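Local coordinates for protein NDP-N-acetyl-D-galactosaminuronic acid dehydrogenase (Methanosarcina mazei Go1, PDB 3G79) that probably oxidises UDP-N-acetyl-D-mannosamine to the corresponding uronate, using two NAD(+), at residues L8-I18 with D203-L213; Y427-K436 with V452-F463. One frame throughout, in Å; residues are numbered along the deposited sequence.

Overall arrangement
The two contacts lie in different domains, on opposite sides of the chain's centre. Interaction 1 belongs to the N-terminal, NAD-binding domain. It joins helix 7-15, which precedes the first strand of the eight-stranded sheet, to helix 204-214, which follows strand 197-201. Residues 8-18 lead into strand 20-24 and then a glycine pattern of the Rossmann type, consistent with NAD binding. Interaction 2 belongs to the C-terminal, UDP-binding domain and joins successive connections of its parallel sheet. The centres of interaction 1 and interaction 2 are about 63 Å apart. The nearest atoms of interaction 1 and interaction 2 are about 43 Å apart, so the contacts do not touch. Interaction 1 centres on a buried arginine; interaction 2 combines helix ends with two phenylalanine rings.

Interaction 1: L8-I18 with D203-L213; sequences LEKLLKERGPI and DEASTKRAVEL
D203 meets L8 at the start of helix 204-214, where D203 OD2 lies 4.0 Å from L8 CD2. D203 is the N-cap: its OD2 accepts from S206 N at 3.2 Å and also from S206 OG. A205 comes next. Its CB rests 3.9 Å from L8 CD2 and also touches E9 CG. S206 OG lies against L8 CD2 as well, and it has a further bond to L176 N.

R209 crosses to the other segment. Its CG is anti to the backbone N (chi1 -171°), and a bend at chi2 turns the chain toward the C-terminal end of helix 7-15. There the guanidinium grips G16 O end-on. NH2 is 2.7 Å from G16 O, nearly along the C=O axis, and NH1 is 2.9 Å from the same oxygen. L12 CG lies over one face of the group. I18 CG1 lies over the opposite face, 3.5 Å above the plane but offset toward the rim.

E212 OE1 forms a salt bridge with R209 NH1 at 3.1 Å; the hydrogen bond within it is weak. A water links OE1 to I18 N. L213 CB closes the row, 3.8 Å from I18 CD1.

R209 is thus held flat between aliphatic groups, E212 probably offsets part of its charge, and its buried NE has no partner in the model.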
loop_
_atom_site.group_PDB
_atom_site.type_symbol
_atom_site.label_atom_id
_atom_site.label_comp_id
_atom_site.label_asym_id
_atom_site.label_seq_id
_atom_site.Cartn_x
_atom_site.Cartn_y
_atom_site.Cartn_z
ATOM N N LEU A 8 22.081 24.117 25.832
ATOM C CA LEU A 8 22.711 23.106 24.953
ATOM C C LEU A 8 23.341 23.712 23.681
ATOM O O LEU A 8 24.514 23.429 23.358
ATOM C CB LEU A 8 21.724 21.988 24.600
ATOM C CG LEU A 8 22.202 20.910 23.616
ATOM C CD1 LEU A 8 23.499 20.239 24.103
ATOM C CD2 LEU A 8 21.114 19.862 23.363
ATOM N N GLU A 9 22.562 24.547 22.988
ATOM C CA GLU A 9 23.005 25.275 21.807
ATOM C C GLU A 9 24.347 25.982 22.034
ATOM O O GLU A 9 25.210 25.962 21.146
ATOM C CB GLU A 9 21.930 26.276 21.358
ATOM C CG GLU A 9 20.657 25.656 20.762
ATOM C CD GLU A 9 19.442 26.620 20.748
ATOM O OE1 GLU A 9 19.506 27.708 21.379
ATOM O OE2 GLU A 9 18.420 26.277 20.096
ATOM N N LYS A 10 24.491 26.604 23.212
ATOM C CA LYS A 10 25.702 27.358 23.615
ATOM C C LYS A 10 26.909 26.429 23.791
ATOM O O LYS A 10 27.988 26.676 23.222
ATOM C CB LYS A 10 25.506 28.104 24.939
ATOM C CG LYS A 10 24.542 29.267 24.951
ATOM C CD LYS A 10 24.227 29.654 26.411
ATOM C CE LYS A 10 23.642 31.072 26.546
ATOM N NZ LYS A 10 22.505 31.328 25.616
ATOM N N LEU A 11 26.710 25.371 24.587
ATOM C CA LEU A 11 27.715 24.351 24.794
ATOM C C LEU A 11 28.162 23.802 23.482
ATOM O O LEU A 11 29.332 23.591 23.283
ATOM C CB LEU A 11 27.138 23.195 25.581
ATOM C CG LEU A 11 26.943 23.422 27.051
ATOM C CD1 LEU A 11 26.024 22.365 27.589
ATOM C CD2 LEU A 11 28.334 23.320 27.627
ATOM N N LEU A 12 27.203 23.535 22.605
ATOM C CA LEU A 12 27.501 23.042 21.284
ATOM C C LEU A 12 28.285 24.060 20.452
ATOM O O LEU A 12 29.305 23.700 19.882
ATOM C CB LEU A 12 26.232 22.563 20.578
ATOM C CG LEU A 12 25.791 21.092 20.491
ATOM C CD1 LEU A 12 26.508 20.134 21.436
ATOM C CD2 LEU A 12 24.277 21.036 20.684
ATOM N N LYS A 13 27.869 25.321 20.407
ATOM C CA LYS A 13 28.626 26.277 19.578
ATOM C C LYS A 13 30.018 26.458 20.168
ATOM O O LYS A 13 30.982 26.581 19.429
ATOM C CB LYS A 13 27.908 27.633 19.358
ATOM C CG LYS A 13 26.912 27.677 18.116
ATOM C CD LYS A 13 27.521 27.373 16.666
ATOM C CE LYS A 13 26.434 27.414 15.546
ATOM N NZ LYS A 13 26.518 26.355 14.454
ATOM N N GLU A 14 30.099 26.457 21.496
ATOM C CA GLU A 14 31.356 26.546 22.223
ATOM C C GLU A 14 32.312 25.319 22.051
ATOM O O GLU A 14 33.536 25.491 22.096
ATOM C CB GLU A 14 31.051 26.870 23.697
ATOM C CG GLU A 14 31.923 26.181 24.738
ATOM C CD GLU A 14 31.393 26.343 26.170
ATOM O OE1 GLU A 14 31.923 25.638 27.070
ATOM O OE2 GLU A 14 30.467 27.171 26.383
ATOM N N ARG A 15 31.754 24.112 21.841
ATOM C CA ARG A 15 32.549 22.878 21.603
ATOM C C ARG A 15 33.074 22.914 20.171
ATOM O O ARG A 15 34.104 22.357 19.863
ATOM C CB ARG A 15 31.717 21.595 21.900
ATOM C CG ARG A 15 32.466 20.206 22.002
ATOM C CD ARG A 15 32.117 19.320 23.335
ATOM N NE ARG A 15 33.047 18.177 23.618
ATOM C CZ ARG A 15 33.201 17.593 24.804
ATOM N NH1 ARG A 15 32.524 18.047 25.843
ATOM N NH2 ARG A 15 34.043 16.550 24.972
ATOM N N GLY A 16 32.360 23.604 19.293
ATOM C CA GLY A 16 32.756 23.695 17.897
ATOM C C GLY A 16 32.348 22.471 17.088
ATOM O O GLY A 16 31.665 21.591 17.594
ATOM N N PRO A 17 32.772 22.410 15.819
ATOM C CA PRO A 17 32.454 21.257 14.984
ATOM C C PRO A 17 32.993 19.918 15.532
ATOM O O PRO A 17 34.052 19.894 16.167
ATOM C CB PRO A 17 33.124 21.598 13.645
ATOM C CG PRO A 17 34.052 22.746 13.942
ATOM C CD PRO A 17 33.438 23.481 15.062
ATOM N N ILE A 18 32.258 18.826 15.258
ATOM C CA ILE A 18 32.595 17.482 15.694
ATOM C C ILE A 18 33.925 17.112 15.097
ATOM O O ILE A 18 34.124 17.244 13.892
ATOM C CB ILE A 18 31.569 16.493 15.193
ATOM C CG1 ILE A 18 30.258 16.648 15.948
ATOM C CG2 ILE A 18 32.035 15.085 15.378
ATOM C CD1 ILE A 18 29.107 15.968 15.258
ATOM N N ASP A 203 15.515 16.953 20.564
ATOM C CA ASP A 203 15.155 18.348 20.368
ATOM C C ASP A 203 15.902 18.767 19.131
ATOM O O ASP A 203 16.763 18.005 18.652
ATOM C CB ASP A 203 15.545 19.246 21.548
ATOM C CG ASP A 203 16.876 18.866 22.193
ATOM O OD1 ASP A 203 16.970 19.080 23.408
ATOM O OD2 ASP A 203 17.831 18.394 21.523
ATOM N N GLU A 204 15.579 19.948 18.607
ATOM C CA GLU A 204 16.145 20.428 17.350
ATOM C C GLU A 204 17.657 20.590 17.428
ATOM O O GLU A 204 18.359 20.308 16.461
ATOM C CB GLU A 204 15.477 21.727 16.892
ATOM C CG GLU A 204 13.959 21.785 17.194
ATOM C CD GLU A 204 13.034 21.382 16.028
ATOM O OE1 GLU A 204 11.907 20.921 16.328
ATOM O OE2 GLU A 204 13.395 21.552 14.839
ATOM N N ALA A 205 18.161 20.973 18.588
ATOM C CA ALA A 205 19.595 21.123 18.784
ATOM C C ALA A 205 20.364 19.813 18.574
ATOM O O ALA A 205 21.424 19.820 17.924
ATOM C CB ALA A 205 19.889 21.710 20.161
ATOM N N SER A 206 19.844 18.704 19.112
ATOM C CA SER A 206 20.515 17.368 18.999
ATOM C C SER A 206 20.384 16.804 17.595
ATOM O O SER A 206 21.312 16.207 17.065
ATOM C CB SER A 206 19.907 16.347 19.974
ATOM O OG SER A 206 19.840 16.842 21.298
ATOM N N THR A 207 19.208 16.986 17.000
ATOM C CA THR A 207 19.004 16.707 15.579
ATOM C C THR A 207 20.046 17.373 14.695
ATOM O O THR A 207 20.627 16.716 13.845
ATOM C CB THR A 207 17.581 17.133 15.105
ATOM O OG1 THR A 207 16.584 16.320 15.735
ATOM C CG2 THR A 207 17.421 16.933 13.662
ATOM N N LYS A 208 20.273 18.674 14.875
ATOM C CA LYS A 208 21.198 19.407 14.028
ATOM C C LYS A 208 22.633 19.002 14.290
ATOM O O LYS A 208 23.451 18.980 13.349
ATOM C CB LYS A 208 21.035 20.918 14.179
ATOM C CG LYS A 208 20.591 21.597 12.878
ATOM C CD LYS A 208 19.497 22.657 13.114
ATOM C CE LYS A 208 18.544 22.732 11.931
ATOM N NZ LYS A 208 17.124 22.879 12.389
ATOM N N ARG A 209 22.939 18.677 15.549
ATOM C CA ARG A 209 24.276 18.194 15.889
ATOM C C ARG A 209 24.482 16.839 15.244
ATOM O O ARG A 209 25.613 16.500 14.815
ATOM C CB ARG A 209 24.468 18.070 17.408
ATOM C CG ARG A 209 25.890 17.782 17.876
ATOM C CD ARG A 209 26.866 18.732 17.271
ATOM N NE ARG A 209 28.140 18.741 17.992
ATOM C CZ ARG A 209 29.125 19.615 17.778
ATOM N NH1 ARG A 209 29.005 20.562 16.847
ATOM N NH2 ARG A 209 30.234 19.537 18.497
ATOM N N ALA A 210 23.403 16.060 15.140
ATOM C CA ALA A 210 23.582 14.691 14.632
ATOM C C ALA A 210 23.687 14.670 13.103
ATOM O O ALA A 210 24.534 13.954 12.542
ATOM C CB ALA A 210 22.521 13.760 15.150
ATOM N N VAL A 211 22.871 15.481 12.434
ATOM C CA VAL A 211 23.031 15.706 11.006
ATOM C C VAL A 211 24.510 15.947 10.650
ATOM O O VAL A 211 25.019 15.371 9.697
ATOM C CB VAL A 211 22.146 16.889 10.524
ATOM C CG1 VAL A 211 22.486 17.275 9.091
ATOM C CG2 VAL A 211 20.673 16.516 10.615
ATOM N N GLU A 212 25.207 16.754 11.443
ATOM C CA GLU A 212 26.625 17.047 11.235
ATOM C C GLU A 212 27.516 15.805 11.348
ATOM O O GLU A 212 28.572 15.711 10.684
ATOM C CB GLU A 212 27.100 18.097 12.233
ATOM C CG GLU A 212 26.225 19.347 12.298
ATOM C CD GLU A 212 26.661 20.331 13.385
ATOM O OE1 GLU A 212 27.748 20.155 13.997
ATOM O OE2 GLU A 212 25.887 21.284 13.643
ATOM N N LEU A 213 27.089 14.860 12.188
ATOM C CA LEU A 213 27.857 13.659 12.424
ATOM C C LEU A 213 27.714 12.773 11.213
ATOM O O LEU A 213 28.653 12.120 10.816
ATOM C CB LEU A 213 27.360 12.941 13.687
ATOM C CG LEU A 213 28.044 11.656 14.068
ATOM C CD1 LEU A 213 29.552 11.877 14.214
ATOM C CD2 LEU A 213 27.425 11.030 15.347
HETATM O O HOH W 1 30.246 19.541 13.264
#

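Interaction 2: Y427-K436 with V452-F463; sequences YSSLKADWAK and VIEPDEFIGKGF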
loop_
_atom_site.group_PDB
_atom_site.type_symbol
_atom_site.label_atom_id
_atom_site.label_comp_id
_atom_site.label_asym_id
_atom_site.label_seq_id
_atom_site.Cartn_x
_atom_site.Cartn_y
_atom_site.Cartn_z
ATOM N N TYR A 427 12.292 -25.753 -6.699
ATOM C CA TYR A 427 10.878 -26.052 -6.783
ATOM C C TYR A 427 10.263 -25.518 -8.068
ATOM O O TYR A 427 9.271 -26.055 -8.545
ATOM C CB TYR A 427 10.138 -25.560 -5.532
ATOM C CG TYR A 427 10.759 -26.042 -4.228
ATOM C CD1 TYR A 427 11.535 -27.205 -4.185
ATOM C CD2 TYR A 427 10.572 -25.345 -3.053
ATOM C CE1 TYR A 427 12.094 -27.637 -3.025
ATOM C CE2 TYR A 427 11.116 -25.789 -1.871
ATOM C CZ TYR A 427 11.877 -26.932 -1.869
ATOM O OH TYR A 427 12.423 -27.372 -0.688
ATOM N N SER A 428 10.864 -24.477 -8.642
ATOM C CA SER A 428 10.390 -23.940 -9.928
ATOM C C SER A 428 10.787 -24.862 -11.081
ATOM O O SER A 428 10.162 -24.839 -12.152
ATOM C CB SER A 428 10.925 -22.516 -10.161
ATOM O OG SER A 428 9.922 -21.684 -10.754
ATOM N N SER A 429 11.823 -25.674 -10.848
ATOM C CA SER A 429 12.262 -26.660 -11.818
ATOM C C SER A 429 11.571 -28.008 -11.624
ATOM O O SER A 429 11.645 -28.859 -12.506
ATOM C CB SER A 429 13.786 -26.797 -11.817
ATOM O OG SER A 429 14.240 -27.314 -10.588
ATOM N N LEU A 430 10.865 -28.203 -10.507
ATOM C CA LEU A 430 10.122 -29.456 -10.285
ATOM C C LEU A 430 9.199 -29.789 -11.460
ATOM O O LEU A 430 8.280 -29.019 -11.797
ATOM C CB LEU A 430 9.330 -29.419 -8.962
ATOM C CG LEU A 430 8.533 -30.666 -8.533
ATOM C CD1 LEU A 430 9.424 -31.790 -8.024
ATOM C CD2 LEU A 430 7.512 -30.333 -7.486
ATOM N N LYS A 431 9.440 -30.945 -12.068
ATOM C CA LYS A 431 8.671 -31.390 -13.238
ATOM C C LYS A 431 7.619 -32.435 -12.842
ATOM O O LYS A 431 7.892 -33.319 -12.010
ATOM C CB LYS A 431 9.604 -31.905 -14.366
ATOM C CG LYS A 431 11.024 -32.283 -13.910
ATOM C CD LYS A 431 11.681 -33.366 -14.799
ATOM C CE LYS A 431 12.933 -33.979 -14.111
ATOM N NZ LYS A 431 13.204 -35.421 -14.478
ATOM N N ALA A 432 6.422 -32.322 -13.428
ATOM C CA ALA A 432 5.296 -33.162 -13.031
ATOM C C ALA A 432 5.595 -34.680 -13.034
ATOM O O ALA A 432 5.331 -35.360 -12.047
ATOM C CB ALA A 432 4.038 -32.840 -13.883
ATOM N N ASP A 433 6.138 -35.191 -14.138
ATOM C CA ASP A 433 6.469 -36.611 -14.301
ATOM C C ASP A 433 7.172 -37.187 -13.091
ATOM O O ASP A 433 6.808 -38.252 -12.575
ATOM C CB ASP A 433 7.458 -36.793 -15.457
ATOM C CG ASP A 433 6.821 -36.706 -16.796
ATOM O OD1 ASP A 433 5.598 -36.903 -16.884
ATOM O OD2 ASP A 433 7.572 -36.432 -17.767
ATOM N N TRP A 434 8.205 -36.463 -12.684
ATOM C CA TRP A 434 9.136 -36.900 -11.678
ATOM C C TRP A 434 8.448 -37.000 -10.327
ATOM O O TRP A 434 8.541 -38.023 -9.654
ATOM C CB TRP A 434 10.318 -35.939 -11.618
ATOM C CG TRP A 434 11.404 -36.418 -10.773
ATOM C CD1 TRP A 434 12.455 -37.199 -11.158
ATOM C CD2 TRP A 434 11.585 -36.157 -9.375
ATOM N NE1 TRP A 434 13.287 -37.440 -10.079
ATOM C CE2 TRP A 434 12.771 -36.815 -8.974
ATOM C CE3 TRP A 434 10.865 -35.432 -8.425
ATOM C CZ2 TRP A 434 13.252 -36.767 -7.661
ATOM C CZ3 TRP A 434 11.345 -35.385 -7.124
ATOM C CH2 TRP A 434 12.528 -36.049 -6.756
ATOM N N ALA A 435 7.742 -35.948 -9.948
ATOM C CA ALA A 435 7.028 -35.931 -8.667
ATOM C C ALA A 435 5.943 -36.987 -8.666
ATOM O O ALA A 435 5.690 -37.624 -7.641
ATOM C CB ALA A 435 6.442 -34.549 -8.378
ATOM N N LYS A 436 5.313 -37.184 -9.818
ATOM C CA LYS A 436 4.294 -38.206 -9.951
ATOM C C LYS A 436 4.885 -39.578 -9.697
ATOM O O LYS A 436 4.292 -40.386 -8.993
ATOM C CB LYS A 436 3.667 -38.181 -11.339
ATOM C CG LYS A 436 2.211 -38.654 -11.380
ATOM C CD LYS A 436 2.090 -40.120 -11.674
ATOM C CE LYS A 436 0.621 -40.585 -11.627
ATOM N NZ LYS A 436 -0.201 -39.973 -12.720
ATOM N N VAL A 452 5.098 -21.165 -7.780
ATOM C CA VAL A 452 6.155 -21.734 -8.618
ATOM C C VAL A 452 5.729 -22.903 -9.514
ATOM O O VAL A 452 6.445 -23.264 -10.433
ATOM C CB VAL A 452 7.373 -22.165 -7.787
ATOM C CG1 VAL A 452 7.760 -21.073 -6.801
ATOM C CG2 VAL A 452 7.112 -23.466 -7.075
ATOM N N ILE A 453 4.568 -23.491 -9.247
ATOM C CA ILE A 453 4.095 -24.669 -9.981
ATOM C C ILE A 453 3.105 -24.246 -11.059
ATOM O O ILE A 453 2.113 -23.549 -10.795
ATOM C CB ILE A 453 3.514 -25.759 -9.007
ATOM C CG1 ILE A 453 4.587 -26.773 -8.658
ATOM C CG2 ILE A 453 2.463 -26.610 -9.626
ATOM C CD1 ILE A 453 5.205 -26.523 -7.388
ATOM N N GLU A 454 3.385 -24.665 -12.281
ATOM C CA GLU A 454 2.490 -24.399 -13.390
ATOM C C GLU A 454 1.382 -25.447 -13.331
ATOM O O GLU A 454 1.645 -26.636 -13.508
ATOM C CB GLU A 454 3.248 -24.443 -14.727
ATOM C CG GLU A 454 2.586 -23.643 -15.858
ATOM C CD GLU A 454 1.377 -24.342 -16.462
ATOM O OE1 GLU A 454 1.559 -25.435 -17.044
ATOM O OE2 GLU A 454 0.250 -23.799 -16.367
ATOM N N PRO A 455 0.138 -25.002 -13.083
ATOM C CA PRO A 455 -1.019 -25.886 -12.875
ATOM C C PRO A 455 -1.259 -26.890 -14.000
ATOM O O PRO A 455 -1.463 -28.074 -13.718
ATOM C CB PRO A 455 -2.216 -24.922 -12.783
ATOM C CG PRO A 455 -1.634 -23.572 -12.522
ATOM C CD PRO A 455 -0.232 -23.573 -13.088
ATOM N N ASP A 456 -1.250 -26.454 -15.263
ATOM C CA ASP A 456 -1.721 -27.354 -16.313
ATOM C C ASP A 456 -0.813 -28.542 -16.540
ATOM O O ASP A 456 -1.287 -29.655 -16.776
ATOM C CB ASP A 456 -2.047 -26.609 -17.600
ATOM C CG ASP A 456 -3.218 -25.627 -17.420
ATOM O OD1 ASP A 456 -3.990 -25.773 -16.455
ATOM O OD2 ASP A 456 -3.365 -24.701 -18.238
ATOM N N GLU A 457 0.494 -28.311 -16.409
ATOM C CA GLU A 457 1.484 -29.373 -16.444
ATOM C C GLU A 457 1.122 -30.508 -15.460
ATOM O O GLU A 457 1.125 -31.686 -15.827
ATOM C CB GLU A 457 2.860 -28.801 -16.143
ATOM C CG GLU A 457 4.024 -29.779 -16.346
ATOM C CD GLU A 457 5.340 -29.236 -15.804
ATOM O OE1 GLU A 457 6.232 -30.060 -15.453
ATOM O OE2 GLU A 457 5.485 -27.986 -15.721
ATOM N N PHE A 458 0.779 -30.131 -14.238
ATOM C CA PHE A 458 0.536 -31.077 -13.168
ATOM C C PHE A 458 -0.862 -31.672 -13.185
ATOM O O PHE A 458 -1.024 -32.873 -12.902
ATOM C CB PHE A 458 0.842 -30.433 -11.811
ATOM C CG PHE A 458 2.324 -30.283 -11.530
ATOM C CD1 PHE A 458 2.941 -31.055 -10.547
ATOM C CD2 PHE A 458 3.101 -29.376 -12.251
ATOM C CE1 PHE A 458 4.287 -30.916 -10.275
ATOM C CE2 PHE A 458 4.461 -29.223 -11.982
ATOM C CZ PHE A 458 5.058 -30.001 -11.005
ATOM N N ILE A 459 -1.858 -30.848 -13.513
ATOM C CA ILE A 459 -3.226 -31.320 -13.692
ATOM C C ILE A 459 -3.300 -32.377 -14.823
ATOM O O ILE A 459 -3.902 -33.443 -14.664
ATOM C CB ILE A 459 -4.176 -30.133 -13.979
ATOM C CG1 ILE A 459 -4.360 -29.242 -12.745
ATOM C CG2 ILE A 459 -5.491 -30.601 -14.444
ATOM C CD1 ILE A 459 -5.095 -27.928 -13.050
ATOM N N GLY A 460 -2.652 -32.091 -15.950
ATOM C CA GLY A 460 -2.699 -32.994 -17.113
ATOM C C GLY A 460 -2.052 -34.345 -16.874
ATOM O O GLY A 460 -2.196 -35.271 -17.669
ATOM N N LYS A 461 -1.340 -34.434 -15.759
ATOM C CA LYS A 461 -0.501 -35.571 -15.414
ATOM C C LYS A 461 -1.125 -36.312 -14.219
ATOM O O LYS A 461 -0.448 -37.105 -13.544
ATOM C CB LYS A 461 0.902 -35.046 -15.078
ATOM C CG LYS A 461 1.987 -36.078 -14.861
ATOM C CD LYS A 461 2.629 -36.578 -16.168
ATOM C CE LYS A 461 3.321 -37.946 -15.923
ATOM N NZ LYS A 461 3.948 -38.606 -17.138
ATOM N N GLY A 462 -2.400 -36.009 -13.946
ATOM C CA GLY A 462 -3.171 -36.700 -12.922
ATOM C C GLY A 462 -3.256 -36.069 -11.533
ATOM O O GLY A 462 -4.041 -36.541 -10.677
ATOM N N PHE A 463 -2.470 -35.014 -11.286
ATOM C CA PHE A 463 -2.396 -34.427 -9.942
ATOM C C PHE A 463 -3.681 -33.787 -9.531
ATOM O O PHE A 463 -4.511 -33.457 -10.386
ATOM C CB PHE A 463 -1.366 -33.327 -9.892
ATOM C CG PHE A 463 -0.009 -33.796 -9.674
ATOM C CD1 PHE A 463 0.758 -34.241 -10.738
ATOM C CD2 PHE A 463 0.548 -33.769 -8.412
ATOM C CE1 PHE A 463 2.102 -34.669 -10.531
ATOM C CE2 PHE A 463 1.871 -34.186 -8.193
ATOM C CZ PHE A 463 2.647 -34.619 -9.244
#
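F458 O is gripped by K461 N and by F463 N, which approach from opposite faces of its carbonyl plane, while the F458 ring packs on A432. The F463 N bond, with that of G462 N to I459 O, forms a Schellman motif that ends helix 455-459. This helix and helix 432-439 are successive connections of the parallel, Rossmann-like sheet.

E457 reaches the start of helix 432-439. Its chain is extended, with chi1 near 180° (-172°), and this brings E457 OE1 to 3.0 Å from A432 N. The bond is nearly straight (170°), but the donor comes from above the carboxylate plane.

A432 CB makes a CH-pi contact, 3.8 Å from the centroid of the F458 ring and almost on its normal. I453 CG2 lies over the opposite face, offset toward the rim. F458 CD1 in turn lies over the centre of the F463 ring, whose edge meets A432 O and A435 CB.

K436 NZ donates to K461 O at 3.0 Å and has a weak second bond to A442 O. At the other end, V452 CG2 sits 4.0 Å from Y427 CB. L430 O lies in the plane of the F458 ring, 3.5 Å from its CZ.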